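STIL N-terminal domain-containing protein (Trichoplax adhaerens, PDB 5OI9) probably takes part in centriole assembly as a STIL-family protein, represented here by its N-terminal domain, which may bind CEP85 as STIL does. Local coordinates at residues D144-Q147 and T148-K151; P270-W273 and S274-R278. All blocks are in the same frame, centred on the assembly; numbering follows the deposited sequence.

Overall arrangement
Both contacts are local i to i+4 contacts along a helix, in which a side chain settles over an aromatic ring one turn earlier, but they belong to different helices. Contact 1 lies on helix 139-155 and is partly buried: Phe146, Leu149 and Thr150 are buried, while Asp144, Thr148 and Lys151 are exposed. Contact 2 lies on helix 270-281, the helix of a beta-alpha-beta unit, and every residue touching there is buried. A threonine methyl meets a phenylalanine in the first; a selenomethionine chain meets a tryptophan in the second. The centres are about 17 Å apart and the nearest atoms about 7 Å apart, without touching.

Contact 1: residues D144-Q147 and T148-K151; sequences DAFQ and TLTK
With CG of Phe146 turned anti to the backbone N (chi1 -174°) and OG1 of Thr150 set between its own backbone N and carbonyl carbon (chi1 57°), which leaves the methyl CG2 of Thr150 anti to the carbonyl carbon and beside the backbone N, that methyl is brought over one face of the phenyl ring. CG2 of Thr150 lies 3.7 Å from the Phe146 ring centroid, a CH-pi contact displaced toward the rim, and comes closest to the far end of the ring, 3.5 Å from CZ. The two side chains cross at about a right angle. Leu149 adds a looser apolar touch, its CD2 4.4 Å from CE1 of Phe146 and oblique to the ring.

The hydroxyl of Thr150 is turned back onto the preceding turn. OG1 of Thr150 stands 3.1 Å from O of Gln147 and 3.2 Å from O of Phe146, two carbonyls that compete for one proton. O of Phe146 also receives the backbone N of Thr150 at 2.9 Å, part of the regular i to i+4 bonding of an alpha helix. Two residues earlier, Thr148 also bonds back to the preceding turn: its N makes a normal helical bond to O of Asp144, and its OG1 reaches the same oxygen only weakly, at 3.3 Å.

This amphipathic stretch of helix 139-155 rests on the neighbouring sheet. Ala145 and Leu149 touch Ser167 of strand 167-176, Ala145 also meets Val190 and both Phe146 and Leu149 meet Pro192 of strand 180-192, and the Phe146 ring meets that of Phe322 from strand 322-334.

Contact 2: residues P270-W273 and S274-R278; sequences PYVW and SACMR
Met277, a selenomethionine, folds its side chain over one face of the Trp273 indole, and this is the tight part of the turn. Its CG lies 3.5 Å from the centroid of the six-membered ring and 16° off the normal, a CH-pi contact over the benzo half, with CE2 of Trp273 only 3.4 Å from CG. Trp273 holds CG anti to its backbone N (chi1 176°), while bends at chi2 and chi3 of Met277 keep the rest of the chain beside the indole. The selenium of Met277 sits obliquely, 4.5 Å from the centroid of the five-membered ring of Trp273, in a Met-aromatic contact.

A second close point is Ser274, whose OG and N both bond to O of Pro270, OG at 2.8 Å and N at 3.0 Å. They reach that oxygen from opposite faces of the carbonyl plane, OG standing 35° out of it.

The side-chain pairing is loosest between Val272 and Cys276, where CG1 and SG are 4.5 Å apart. This is no solvent side: all touching residues are buried, and these two turn to the sheet, Val272 meeting Leu298 and Leu300, Cys276 meeting Ile259 and Phe296. Ala275, against Ile259 and Val261, helps seat the helix on the adjacent parallel strands 256-264 and 296-302 that it connects in a beta-alpha-beta crossover.

Two buried polar groups have partners: the Ser274 hydroxyl bonds to O of Pro270 and the indole NE1 of Trp273 to O of Ala194. With its N-H so engaged and its ring also meeting His30, the indole is probably held in a fixed orientation, offering Met277 a flat apolar face.

Contact 1: residues D144-Q147 and T148-K151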
loop_
_atom_site.group_PDB
_atom_site.type_symbol
_atom_site.label_atom_id
_atom_site.label_comp_id
_atom_site.label_asym_id
_atom_site.label_seq_id
_atom_site.Cartn_x
_atom_site.Cartn_y
_atom_site.Cartn_z
ATOM N N ASP A 144 -9.207 -13.997 2.757
ATOM C CA ASP A 144 -7.942 -14.673 2.490
ATOM C C ASP A 144 -6.885 -13.694 1.997
ATOM O O ASP A 144 -5.706 -13.822 2.345
ATOM C CB ASP A 144 -8.155 -15.802 1.482
ATOM C CG ASP A 144 -8.940 -16.962 2.069
ATOM O OD1 ASP A 144 -8.756 -17.254 3.270
ATOM O OD2 ASP A 144 -9.740 -17.578 1.335
ATOM N N ALA A 145 -7.287 -12.705 1.195
ATOM C CA ALA A 145 -6.331 -11.706 0.730
ATOM C C ALA A 145 -5.792 -10.877 1.890
ATOM O O ALA A 145 -4.597 -10.559 1.931
ATOM C CB ALA A 145 -6.978 -10.804 -0.319
ATOM N N PHE A 146 -6.654 -10.525 2.847
ATOM C CA PHE A 146 -6.209 -9.705 3.969
ATOM C C PHE A 146 -5.322 -10.490 4.926
ATOM O O PHE A 146 -4.395 -9.922 5.517
ATOM C CB PHE A 146 -7.408 -9.124 4.712
ATOM C CG PHE A 146 -7.031 -8.146 5.787
ATOM C CD1 PHE A 146 -6.488 -6.914 5.457
ATOM C CD2 PHE A 146 -7.214 -8.456 7.125
ATOM C CE1 PHE A 146 -6.135 -6.009 6.443
ATOM C CE2 PHE A 146 -6.866 -7.551 8.115
ATOM C CZ PHE A 146 -6.329 -6.327 7.771
ATOM N N GLN A 147 -5.590 -11.788 5.100
ATOM C CA GLN A 147 -4.687 -12.624 5.884
ATOM C C GLN A 147 -3.293 -12.642 5.270
ATOM O O GLN A 147 -2.288 -12.502 5.979
ATOM C CB GLN A 147 -5.246 -14.042 5.999
ATOM C CG GLN A 147 -6.539 -14.129 6.796
ATOM C CD GLN A 147 -6.357 -13.705 8.239
ATOM O OE1 GLN A 147 -5.314 -13.949 8.842
ATOM N NE2 GLN A 147 -7.371 -13.057 8.797
ATOM N N THR A 148 -3.215 -12.804 3.947
ATOM C CA THR A 148 -1.925 -12.733 3.266
ATOM C C THR A 148 -1.283 -11.362 3.448
ATOM O O THR A 148 -0.067 -11.261 3.657
ATOM C CB THR A 148 -2.097 -13.057 1.779
ATOM O OG1 THR A 148 -2.507 -14.422 1.632
ATOM C CG2 THR A 148 -0.794 -12.841 1.021
ATOM N N LEU A 149 -2.086 -10.296 3.393
ATOM C CA LEU A 149 -1.543 -8.952 3.564
ATOM C C LEU A 149 -0.940 -8.775 4.954
ATOM O O LEU A 149 0.181 -8.275 5.094
ATOM C CB LEU A 149 -2.631 -7.907 3.299
ATOM C CG LEU A 149 -2.253 -6.420 3.219
ATOM C CD1 LEU A 149 -3.280 -5.659 2.398
ATOM C CD2 LEU A 149 -2.127 -5.782 4.602
ATOM N N THR A 150 -1.673 -9.169 5.998
ATOM C CA THR A 150 -1.168 -8.970 7.354
ATOM C C THR A 150 -0.020 -9.915 7.682
ATOM O O THR A 150 0.835 -9.579 8.512
ATOM C CB THR A 150 -2.287 -9.140 8.382
ATOM O OG1 THR A 150 -2.877 -10.436 8.246
ATOM C CG2 THR A 150 -3.348 -8.075 8.200
ATOM N N LYS A 151 0.016 -11.097 7.062
ATOM C CA LYS A 151 1.142 -11.999 7.275
ATOM C C LYS A 151 2.434 -11.393 6.739
ATOM O O LYS A 151 3.502 -11.555 7.342
ATOM C CB LYS A 151 0.863 -13.354 6.623
ATOM C CG LYS A 151 1.954 -14.400 6.830
ATOM C CD LYS A 151 1.569 -15.718 6.172
ATOM C CE LYS A 151 2.693 -16.742 6.235
ATOM N NZ LYS A 151 3.024 -17.132 7.633
#

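Contact 2: residues P270-W273 and S274-R278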
loop_
_atom_site.group_PDB
_atom_site.type_symbol
_atom_site.label_atom_id
_atom_site.label_comp_id
_atom_site.label_asym_id
_atom_site.label_seq_id
_atom_site.Cartn_x
_atom_site.Cartn_y
_atom_site.Cartn_z
ATOM N N PRO A 270 0.321 9.241 3.272
ATOM C CA PRO A 270 0.034 7.833 3.599
ATOM C C PRO A 270 1.270 7.014 3.938
ATOM O O PRO A 270 1.137 5.953 4.561
ATOM C CB PRO A 270 -0.663 7.306 2.334
ATOM C CG PRO A 270 -0.322 8.284 1.255
ATOM C CD PRO A 270 -0.143 9.611 1.924
ATOM N N TYR A 271 2.465 7.470 3.557
ATOM C CA TYR A 271 3.680 6.761 3.945
ATOM C C TYR A 271 3.878 6.771 5.457
ATOM O O TYR A 271 4.427 5.814 6.013
ATOM C CB TYR A 271 4.894 7.378 3.248
ATOM C CG TYR A 271 6.208 6.706 3.582
ATOM C CD1 TYR A 271 6.637 5.591 2.874
ATOM C CD2 TYR A 271 7.021 7.190 4.599
ATOM C CE1 TYR A 271 7.834 4.973 3.171
ATOM C CE2 TYR A 271 8.222 6.579 4.903
ATOM C CZ TYR A 271 8.624 5.470 4.185
ATOM O OH TYR A 271 9.820 4.859 4.480
ATOM N N VAL A 272 3.451 7.841 6.133
ATOM C CA VAL A 272 3.601 7.919 7.584
ATOM C C VAL A 272 2.745 6.858 8.263
ATOM O O VAL A 272 3.217 6.117 9.133
ATOM C CB VAL A 272 3.248 9.331 8.084
ATOM C CG1 VAL A 272 3.309 9.386 9.603
ATOM C CG2 VAL A 272 4.184 10.359 7.466
ATOM N N TRP A 273 1.469 6.780 7.880
ATOM C CA TRP A 273 0.596 5.726 8.383
ATOM C C TRP A 273 1.162 4.346 8.071
ATOM O O TRP A 273 1.075 3.431 8.899
ATOM C CB TRP A 273 -0.797 5.888 7.781
ATOM C CG TRP A 273 -1.779 4.819 8.150
ATOM C CD1 TRP A 273 -2.588 4.789 9.250
ATOM C CD2 TRP A 273 -2.079 3.635 7.400
ATOM N NE1 TRP A 273 -3.364 3.655 9.236
ATOM C CE2 TRP A 273 -3.074 2.933 8.109
ATOM C CE3 TRP A 273 -1.604 3.102 6.198
ATOM C CZ2 TRP A 273 -3.601 1.723 7.657
ATOM C CZ3 TRP A 273 -2.126 1.899 5.752
ATOM C CH2 TRP A 273 -3.112 1.224 6.480
ATOM N N SER A 274 1.763 4.184 6.887
ATOM C CA SER A 274 2.333 2.895 6.512
ATOM C C SER A 274 3.482 2.509 7.433
ATOM O O SER A 274 3.618 1.339 7.813
ATOM C CB SER A 274 2.800 2.931 5.057
ATOM O OG SER A 274 1.718 3.201 4.179
ATOM N N ALA A 275 4.318 3.483 7.808
ATOM C CA ALA A 275 5.398 3.202 8.747
ATOM C C ALA A 275 4.849 2.843 10.123
ATOM O O ALA A 275 5.353 1.919 10.775
ATOM C CB ALA A 275 6.340 4.401 8.832
ATOM N N CYS A 276 3.810 3.552 10.575
ATOM C CA CYS A 276 3.183 3.233 11.855
ATOM C C CYS A 276 2.630 1.812 11.861
ATOM O O CYS A 276 2.848 1.052 12.812
ATOM C CB CYS A 276 2.068 4.235 12.162
ATOM S SG CYS A 276 2.622 5.936 12.405
HETATM N N MSE A 277 1.903 1.441 10.808
HETATM C CA MSE A 277 1.335 0.101 10.689
HETATM C C MSE A 277 2.419 -0.962 10.699
HETATM O O MSE A 277 2.312 -1.978 11.387
HETATM C CB MSE A 277 0.509 -0.019 9.408
HETATM C CG MSE A 277 -0.744 0.823 9.426
HETATM SE SE MSE A 277 -1.954 0.290 10.850
HETATM C CE MSE A 277 -2.697 -1.279 9.977
ATOM N N ARG A 278 3.467 -0.706 9.918
ATOM C CA ARG A 278 4.591 -1.633 9.850
ATOM C C ARG A 278 5.227 -1.832 11.222
ATOM O O ARG A 278 5.568 -2.960 11.597
ATOM C CB ARG A 278 5.616 -1.115 8.847
ATOM C CG ARG A 278 6.823 -1.998 8.695
ATOM C CD ARG A 278 6.470 -3.327 8.047
ATOM N NE ARG A 278 7.654 -4.173 7.978
ATOM C CZ ARG A 278 8.578 -4.076 7.031
ATOM N NH1 ARG A 278 8.446 -3.175 6.066
ATOM N NH2 ARG A 278 9.632 -4.880 7.046
#